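Local atomic coordinates of AA9 family lytic polysaccharide monooxygenase D (Myceliophthora thermophila, PDB entry 5UFV), a protein that cleaves the beta-1,4-glycosidic bonds of cellulose oxidatively, using a single active-site copper ion, a reducing agent and oxygen or hydrogen peroxide. Residues P37-N49 and K190-P202. Residues are numbered along the deposited sequence; the frame is centred on the assembly and turned at random.
Sequences PVLSASDPKLRCN and KAAIPGYCQQSDP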
ATOM      1  N   PRO A  37     -13.510  -4.064  -2.192  1.00 29.98           N
ATOM      2  CA  PRO A  37     -12.590  -3.221  -2.930  1.00 29.90           C
ATOM      3  C   PRO A  37     -13.122  -1.806  -3.153  1.00 29.83           C
ATOM      4  O   PRO A  37     -14.326  -1.583  -3.132  1.00 28.56           O
ATOM      5  CB  PRO A  37     -12.472  -3.958  -4.271  1.00 30.41           C
ATOM      6  CG  PRO A  37     -13.807  -4.627  -4.434  1.00 30.50           C
ATOM      7  CD  PRO A  37     -14.139  -5.092  -3.049  1.00 30.54           C
ATOM      8  N   VAL A  38     -12.202  -0.871  -3.352  1.00 30.10           N
ATOM      9  CA  VAL A  38     -12.511   0.414  -3.957  1.00 31.13           C
ATOM     10  C   VAL A  38     -12.392   0.123  -5.446  1.00 31.66           C
ATOM     11  O   VAL A  38     -11.425  -0.531  -5.869  1.00 30.25           O
ATOM     12  CB  VAL A  38     -11.516   1.507  -3.510  1.00 32.32           C
ATOM     13  CG1 VAL A  38     -11.734   2.813  -4.260  1.00 33.02           C
ATOM     14  CG2 VAL A  38     -11.613   1.739  -2.005  1.00 32.10           C
ATOM     15  N   LEU A  39     -13.391   0.554  -6.223  1.00 32.81           N
ATOM     16  CA  LEU A  39     -13.508   0.179  -7.646  1.00 33.26           C
ATOM     17  C   LEU A  39     -13.122   1.274  -8.620  1.00 33.97           C
ATOM     18  O   LEU A  39     -12.971   1.011  -9.806  1.00 36.38           O
ATOM     19  CB  LEU A  39     -14.924  -0.300  -7.958  1.00 33.85           C
ATOM     20  CG  LEU A  39     -15.223  -1.681  -7.352  1.00 35.07           C
ATOM     21  CD1 LEU A  39     -16.706  -2.061  -7.415  1.00 34.45           C
ATOM     22  CD2 LEU A  39     -14.349  -2.746  -8.000  1.00 33.82           C
ATOM     23  N   SER A  40     -12.924   2.488  -8.129  1.00 34.70           N
ATOM     24  CA  SER A  40     -12.557   3.603  -8.992  1.00 35.00           C
ATOM     25  C   SER A  40     -11.323   4.377  -8.493  1.00 34.23           C
ATOM     26  O   SER A  40     -11.274   4.828  -7.356  1.00 34.91           O
ATOM     27  CB  SER A  40     -13.733   4.536  -9.108  1.00 35.33           C
ATOM     28  OG  SER A  40     -13.283   5.867  -9.146  1.00 37.79           O
ATOM     29  N   ALA A  41     -10.352   4.546  -9.381  1.00 32.53           N
ATOM     30  CA  ALA A  41      -9.147   5.328  -9.136  1.00 31.89           C
ATOM     31  C   ALA A  41      -9.365   6.775  -8.675  1.00 32.75           C
ATOM     32  O   ALA A  41      -8.474   7.381  -8.087  1.00 34.56           O
ATOM     33  CB  ALA A  41      -8.290   5.340 -10.399  1.00 32.21           C
ATOM     34  N   SER A  42     -10.502   7.370  -8.960  1.00 32.64           N
ATOM     35  CA  SER A  42     -10.715   8.726  -8.495  1.00 34.05           C
ATOM     36  C   SER A  42     -11.571   8.798  -7.202  1.00 34.41           C
ATOM     37  O   SER A  42     -11.944   9.888  -6.771  1.00 35.23           O
ATOM     38  CB  SER A  42     -11.364   9.527  -9.611  1.00 35.74           C
ATOM     39  OG  SER A  42     -12.712   9.143  -9.770  1.00 36.69           O
ATOM     40  N   ASP A  43     -11.877   7.650  -6.598  1.00 34.15           N
ATOM     41  CA  ASP A  43     -12.692   7.591  -5.390  1.00 35.84           C
ATOM     42  C   ASP A  43     -11.841   8.020  -4.182  1.00 36.29           C
ATOM     43  O   ASP A  43     -10.718   7.547  -4.019  1.00 35.89           O
ATOM     44  CB  ASP A  43     -13.227   6.163  -5.222  1.00 37.09           C
ATOM     45  CG  ASP A  43     -14.194   6.000  -4.029  1.00 38.08           C
ATOM     46  OD1 ASP A  43     -14.272   6.887  -3.144  1.00 37.55           O
ATOM     47  OD2 ASP A  43     -14.872   4.944  -3.977  1.00 36.07           O
ATOM     48  N   PRO A  44     -12.351   8.937  -3.341  1.00 37.14           N
ATOM     49  CA  PRO A  44     -11.587   9.359  -2.147  1.00 37.27           C
ATOM     50  C   PRO A  44     -11.277   8.226  -1.156  1.00 36.45           C
ATOM     51  O   PRO A  44     -10.298   8.305  -0.396  1.00 35.03           O
ATOM     52  CB  PRO A  44     -12.502  10.394  -1.475  1.00 38.63           C
ATOM     53  CG  PRO A  44     -13.473  10.813  -2.512  1.00 38.25           C
ATOM     54  CD  PRO A  44     -13.593   9.710  -3.520  1.00 37.89           C
ATOM     55  N   LYS A  45     -12.122   7.196  -1.176  1.00 35.57           N
ATOM     56  CA  LYS A  45     -11.911   6.006  -0.390  1.00 35.13           C
ATOM     57  C   LYS A  45     -10.604   5.349  -0.764  1.00 32.34           C
ATOM     58  O   LYS A  45     -10.036   4.632   0.053  1.00 31.72           O
ATOM     59  CB  LYS A  45     -13.024   4.999  -0.601  1.00 39.31           C
ATOM     60  CG  LYS A  45     -14.422   5.497  -0.296  1.00 44.09           C
ATOM     61  CD  LYS A  45     -14.846   5.216   1.120  1.00 49.04           C
ATOM     62  CE  LYS A  45     -16.131   5.992   1.416  1.00 54.99           C
ATOM     63  NZ  LYS A  45     -16.685   5.718   2.780  1.00 57.15           N
ATOM     64  N   LEU A  46     -10.103   5.596  -1.971  1.00 29.92           N
ATOM     65  CA  LEU A  46      -8.777   5.084  -2.350  1.00 29.44           C
ATOM     66  C   LEU A  46      -7.635   5.438  -1.376  1.00 27.87           C
ATOM     67  O   LEU A  46      -6.733   4.648  -1.195  1.00 26.67           O
ATOM     68  CB  LEU A  46      -8.405   5.549  -3.747  1.00 30.52           C
ATOM     69  CG  LEU A  46      -7.129   4.946  -4.319  1.00 31.31           C
ATOM     70  CD1 LEU A  46      -7.231   3.424  -4.407  1.00 31.85           C
ATOM     71  CD2 LEU A  46      -6.849   5.543  -5.676  1.00 32.20           C
ATOM     72  N   ARG A  47      -7.696   6.591  -0.725  1.00 27.32           N
ATOM     73  CA  ARG A  47      -6.617   7.026   0.132  1.00 27.25           C
ATOM     74  C   ARG A  47      -6.390   6.110   1.324  1.00 27.30           C
ATOM     75  O   ARG A  47      -5.329   5.509   1.465  1.00 25.73           O
ATOM     76  CB  ARG A  47      -6.863   8.464   0.618  1.00 28.71           C
ATOM     77  CG  ARG A  47      -5.656   9.097   1.295  1.00 29.45           C
ATOM     78  CD  ARG A  47      -5.912  10.533   1.701  1.00 29.60           C
ATOM     79  NE  ARG A  47      -6.151  11.299   0.500  1.00 30.26           N
ATOM     80  CZ  ARG A  47      -6.636  12.520   0.459  1.00 29.35           C
ATOM     81  NH1 ARG A  47      -6.939  13.182   1.575  1.00 31.00           N
ATOM     82  NH2 ARG A  47      -6.836  13.058  -0.716  1.00 28.22           N
ATOM     83  N   CYS A  48      -7.373   6.024   2.197  1.00 29.26           N
ATOM     84  CA  CYS A  48      -7.246   5.240   3.416  1.00 30.14           C
ATOM     85  C   CYS A  48      -8.533   4.485   3.678  1.00 29.35           C
ATOM     86  O   CYS A  48      -8.902   4.252   4.832  1.00 29.91           O
ATOM     87  CB  CYS A  48      -6.938   6.170   4.594  1.00 35.09           C
ATOM     88  SG  CYS A  48      -5.305   6.978   4.553  1.00 38.31           S
ATOM     89  N   ASN A  49      -9.210   4.085   2.601  1.00 27.63           N
ATOM     90  CA  ASN A  49     -10.441   3.311   2.696  1.00 26.27           C
ATOM     91  C   ASN A  49     -11.445   4.020   3.586  1.00 26.30           C
ATOM     92  O   ASN A  49     -12.166   3.373   4.343  1.00 26.88           O
ATOM     93  CB  ASN A  49     -10.142   1.902   3.231  1.00 24.94           C
ATOM     94  CG  ASN A  49     -10.993   0.816   2.605  1.00 23.27           C
ATOM     95  OD1 ASN A  49     -12.068   1.046   2.092  1.00 24.73           O
ATOM     96  ND2 ASN A  49     -10.511  -0.385   2.682  1.00 22.81           N
ATOM     97  N   LYS A 190       6.691  12.257  -5.406  1.00 45.22           N
ATOM     98  CA  LYS A 190       5.440  12.408  -4.673  1.00 43.84           C
ATOM     99  C   LYS A 190       4.236  12.460  -5.606  1.00 42.39           C
ATOM    100  O   LYS A 190       4.358  12.921  -6.748  1.00 44.62           O
ATOM    101  CB  LYS A 190       5.467  13.691  -3.845  1.00 45.53           C
ATOM    102  CG  LYS A 190       6.397  13.655  -2.648  1.00 45.36           C
ATOM    103  CD  LYS A 190       6.711  15.078  -2.218  1.00 47.17           C
ATOM    104  CE  LYS A 190       7.055  15.173  -0.742  1.00 47.66           C
ATOM    105  NZ  LYS A 190       7.627  16.518  -0.472  1.00 48.89           N
ATOM    106  N   ALA A 191       3.093  11.981  -5.091  1.00 39.85           N
ATOM    107  CA  ALA A 191       1.783  12.016  -5.763  1.00 36.37           C
ATOM    108  C   ALA A 191       0.649  12.258  -4.774  1.00 34.24           C
ATOM    109  O   ALA A 191       0.794  12.073  -3.565  1.00 32.64           O
ATOM    110  CB  ALA A 191       1.526  10.704  -6.459  1.00 35.10           C
ATOM    111  N   ALA A 192      -0.482  12.682  -5.310  1.00 32.94           N
ATOM    112  CA  ALA A 192      -1.723  12.705  -4.579  1.00 32.64           C
ATOM    113  C   ALA A 192      -2.399  11.348  -4.682  1.00 30.77           C
ATOM    114  O   ALA A 192      -2.165  10.595  -5.634  1.00 29.33           O
ATOM    115  CB  ALA A 192      -2.632  13.785  -5.155  1.00 34.35           C
ATOM    116  N   ILE A 193      -3.222  11.036  -3.691  1.00 30.78           N
ATOM    117  CA  ILE A 193      -4.055   9.832  -3.737  1.00 32.04           C
ATOM    118  C   ILE A 193      -5.447  10.186  -3.210  1.00 33.16           C
ATOM    119  O   ILE A 193      -5.570  10.655  -2.075  1.00 33.70           O
ATOM    120  CB  ILE A 193      -3.507   8.715  -2.851  1.00 32.26           C
ATOM    121  CG1 ILE A 193      -2.036   8.455  -3.131  1.00 35.79           C
ATOM    122  CG2 ILE A 193      -4.268   7.434  -3.091  1.00 32.16           C
ATOM    123  CD1 ILE A 193      -1.416   7.521  -2.105  1.00 35.76           C
ATOM    124  N   PRO A 194      -6.501  10.013  -4.006  1.00 33.22           N
ATOM    125  CA  PRO A 194      -6.451   9.625  -5.425  1.00 33.83           C
ATOM    126  C   PRO A 194      -5.722  10.644  -6.282  1.00 34.10           C
ATOM    127  O   PRO A 194      -5.580  11.792  -5.866  1.00 33.84           O
ATOM    128  CB  PRO A 194      -7.932   9.605  -5.826  1.00 33.89           C
ATOM    129  CG  PRO A 194      -8.605  10.514  -4.849  1.00 32.82           C
ATOM    130  CD  PRO A 194      -7.861  10.363  -3.565  1.00 32.47           C
ATOM    131  N   GLY A 195      -5.260  10.217  -7.460  1.00 34.11           N
ATOM    132  CA  GLY A 195      -4.514  11.105  -8.348  1.00 35.70           C
ATOM    133  C   GLY A 195      -3.321  10.483  -9.053  1.00 36.78           C
ATOM    134  O   GLY A 195      -3.017  10.834 -10.195  1.00 38.28           O
ATOM    135  N   TYR A 196      -2.629   9.569  -8.385  1.00 35.29           N
ATOM    136  CA  TYR A 196      -1.410   8.997  -8.955  1.00 35.46           C
ATOM    137  C   TYR A 196      -1.621   8.144 -10.216  1.00 35.36           C
ATOM    138  O   TYR A 196      -0.658   7.823 -10.934  1.00 33.93           O
ATOM    139  CB  TYR A 196      -0.658   8.187  -7.889  1.00 34.53           C
ATOM    140  CG  TYR A 196      -1.240   6.828  -7.561  1.00 34.09           C
ATOM    141  CD1 TYR A 196      -0.835   5.696  -8.253  1.00 33.78           C
ATOM    142  CD2 TYR A 196      -2.168   6.674  -6.536  1.00 35.00           C
ATOM    143  CE1 TYR A 196      -1.346   4.457  -7.950  1.00 34.13           C
ATOM    144  CE2 TYR A 196      -2.689   5.429  -6.220  1.00 34.92           C
ATOM    145  CZ  TYR A 196      -2.271   4.315  -6.933  1.00 35.38           C
ATOM    146  OH  TYR A 196      -2.779   3.056  -6.641  1.00 34.99           O
ATOM    147  N   CYS A 197      -2.862   7.735 -10.450  1.00 35.11           N
ATOM    148  CA  CYS A 197      -3.197   6.984 -11.644  1.00 37.75           C
ATOM    149  C   CYS A 197      -4.566   7.413 -12.092  1.00 38.28           C
ATOM    150  O   CYS A 197      -5.310   7.927 -11.276  1.00 38.59           O
ATOM    151  CB  CYS A 197      -3.184   5.478 -11.372  1.00 37.45           C
ATOM    152  SG  CYS A 197      -4.377   4.878 -10.143  1.00 38.25           S
ATOM    153  N   GLN A 198      -4.873   7.228 -13.379  1.00 39.91           N
ATOM    154  CA  GLN A 198      -6.228   7.419 -13.920  1.00 42.72           C
ATOM    155  C   GLN A 198      -6.865   6.075 -14.193  1.00 39.59           C
ATOM    156  O   GLN A 198      -6.181   5.115 -14.494  1.00 38.03           O
ATOM    157  CB  GLN A 198      -6.218   8.217 -15.236  1.00 47.18           C
ATOM    158  CG  GLN A 198      -5.437   9.517 -15.185  1.00 50.20           C
ATOM    159  CD  GLN A 198      -6.052  10.485 -14.204  1.00 51.54           C
ATOM    160  OE1 GLN A 198      -7.195  10.907 -14.375  1.00 55.71           O
ATOM    161  NE2 GLN A 198      -5.300  10.834 -13.164  1.00 49.41           N
ATOM    162  N   GLN A 199      -8.187   6.036 -14.131  1.00 38.83           N
ATOM    163  CA  GLN A 199      -8.927   4.806 -14.336  1.00 38.57           C
ATOM    164  C   GLN A 199      -8.556   4.115 -15.649  1.00 38.82           C
ATOM    165  O   GLN A 199      -8.481   2.891 -15.693  1.00 38.43           O
ATOM    166  CB  GLN A 199     -10.437   5.085 -14.311  1.00 38.27           C
ATOM    167  CG  GLN A 199     -11.323   3.843 -14.226  1.00 37.98           C
ATOM    168  CD  GLN A 199     -11.180   3.101 -12.908  1.00 38.10           C
ATOM    169  OE1 GLN A 199     -10.623   3.617 -11.947  1.00 38.54           O
ATOM    170  NE2 GLN A 199     -11.678   1.881 -12.864  1.00 38.25           N
ATOM    171  N   SER A 200      -8.333   4.898 -16.701  1.00 39.24           N
ATOM    172  CA  SER A 200      -8.126   4.368 -18.040  1.00 40.04           C
ATOM    173  C   SER A 200      -6.643   4.127 -18.400  1.00 40.84           C
ATOM    174  O   SER A 200      -6.344   3.743 -19.524  1.00 40.40           O
ATOM    175  CB  SER A 200      -8.758   5.308 -19.055  1.00 41.44           C
ATOM    176  OG  SER A 200      -7.992   6.494 -19.171  1.00 42.14           O
ATOM    177  N   ASP A 201      -5.720   4.317 -17.458  1.00 39.42           N
ATOM    178  CA  ASP A 201      -4.323   4.009 -17.732  1.00 39.75           C
ATOM    179  C   ASP A 201      -4.159   2.514 -18.049  1.00 41.16           C
ATOM    180  O   ASP A 201      -4.891   1.678 -17.512  1.00 40.91           O
ATOM    181  CB  ASP A 201      -3.429   4.365 -16.551  1.00 39.69           C
ATOM    182  CG  ASP A 201      -3.305   5.877 -16.313  1.00 41.23           C
ATOM    183  OD1 ASP A 201      -3.765   6.691 -17.148  1.00 42.56           O
ATOM    184  OD2 ASP A 201      -2.733   6.249 -15.249  1.00 41.74           O
ATOM    185  N   PRO A 202      -3.184   2.171 -18.911  1.00 42.38           N
ATOM    186  CA  PRO A 202      -3.039   0.795 -19.439  1.00 42.49           C
ATOM    187  C   PRO A 202      -2.424  -0.212 -18.454  1.00 41.23           C
ATOM    188  O   PRO A 202      -2.342  -1.407 -18.756  1.00 42.04           O
ATOM    189  CB  PRO A 202      -2.109   0.975 -20.657  1.00 42.78           C
ATOM    190  CG  PRO A 202      -1.348   2.238 -20.400  1.00 42.74           C
ATOM    191  CD  PRO A 202      -2.162   3.094 -19.460  1.00 42.58           C
TER
HETATM  192  O   HOH W   1      -5.675   7.624  -8.375  1.00 27.89           O
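Two loops pack side by side over the six-stranded sheet of the AA9 beta-sandwich here, and R47 and Q199 pin them together at two separate points. R47, on the short helix 45-48, leaves the backbone with CG anti to its N (chi1 -169°) and bends at chi3, which brings the guanidinium edge round to the carbonyl of I193. R47 NE reaches I193 O at 2.7 Å, nearly in line with the C=O bond, and R47 NH2 meets the same oxygen at 3.0 Å. That carbonyl is part of the cis peptide bond between I193 and P194; R47 NH1 turns instead to D95 O. A leucine here removes both R47 donors to I193 O and the one to D95 O, and would probably leave the cis-proline loop less firmly held against the helix. Beside this, L46 crosses I193 at about a right angle, CG to CG2 4.0 Å, while its CD2 also lies against P194 and the Y196 ring, whose hydroxyl bonds E156. The P194 ring packs against the backbone carbonyls of A41 and D43, with P194 CB 3.2 Å from A41 O. At the other end Q199, bent at chi2 (67°), turns its amide back so that OE1 takes A41 N at 2.7 Å in an almost straight bond; NE2 adds a weak one to L39 O. Between the two anchors, A41 CB rests on C197 SG, and one water donates to A41 O and C197 O and accepts from G195 N. L39, at the far edge, approaches Q167, a probable oxygen-binding residue near the copper. The whole is loop-on-loop packing against the immunoglobulin-like beta-sandwich of AA9 monooxygenases.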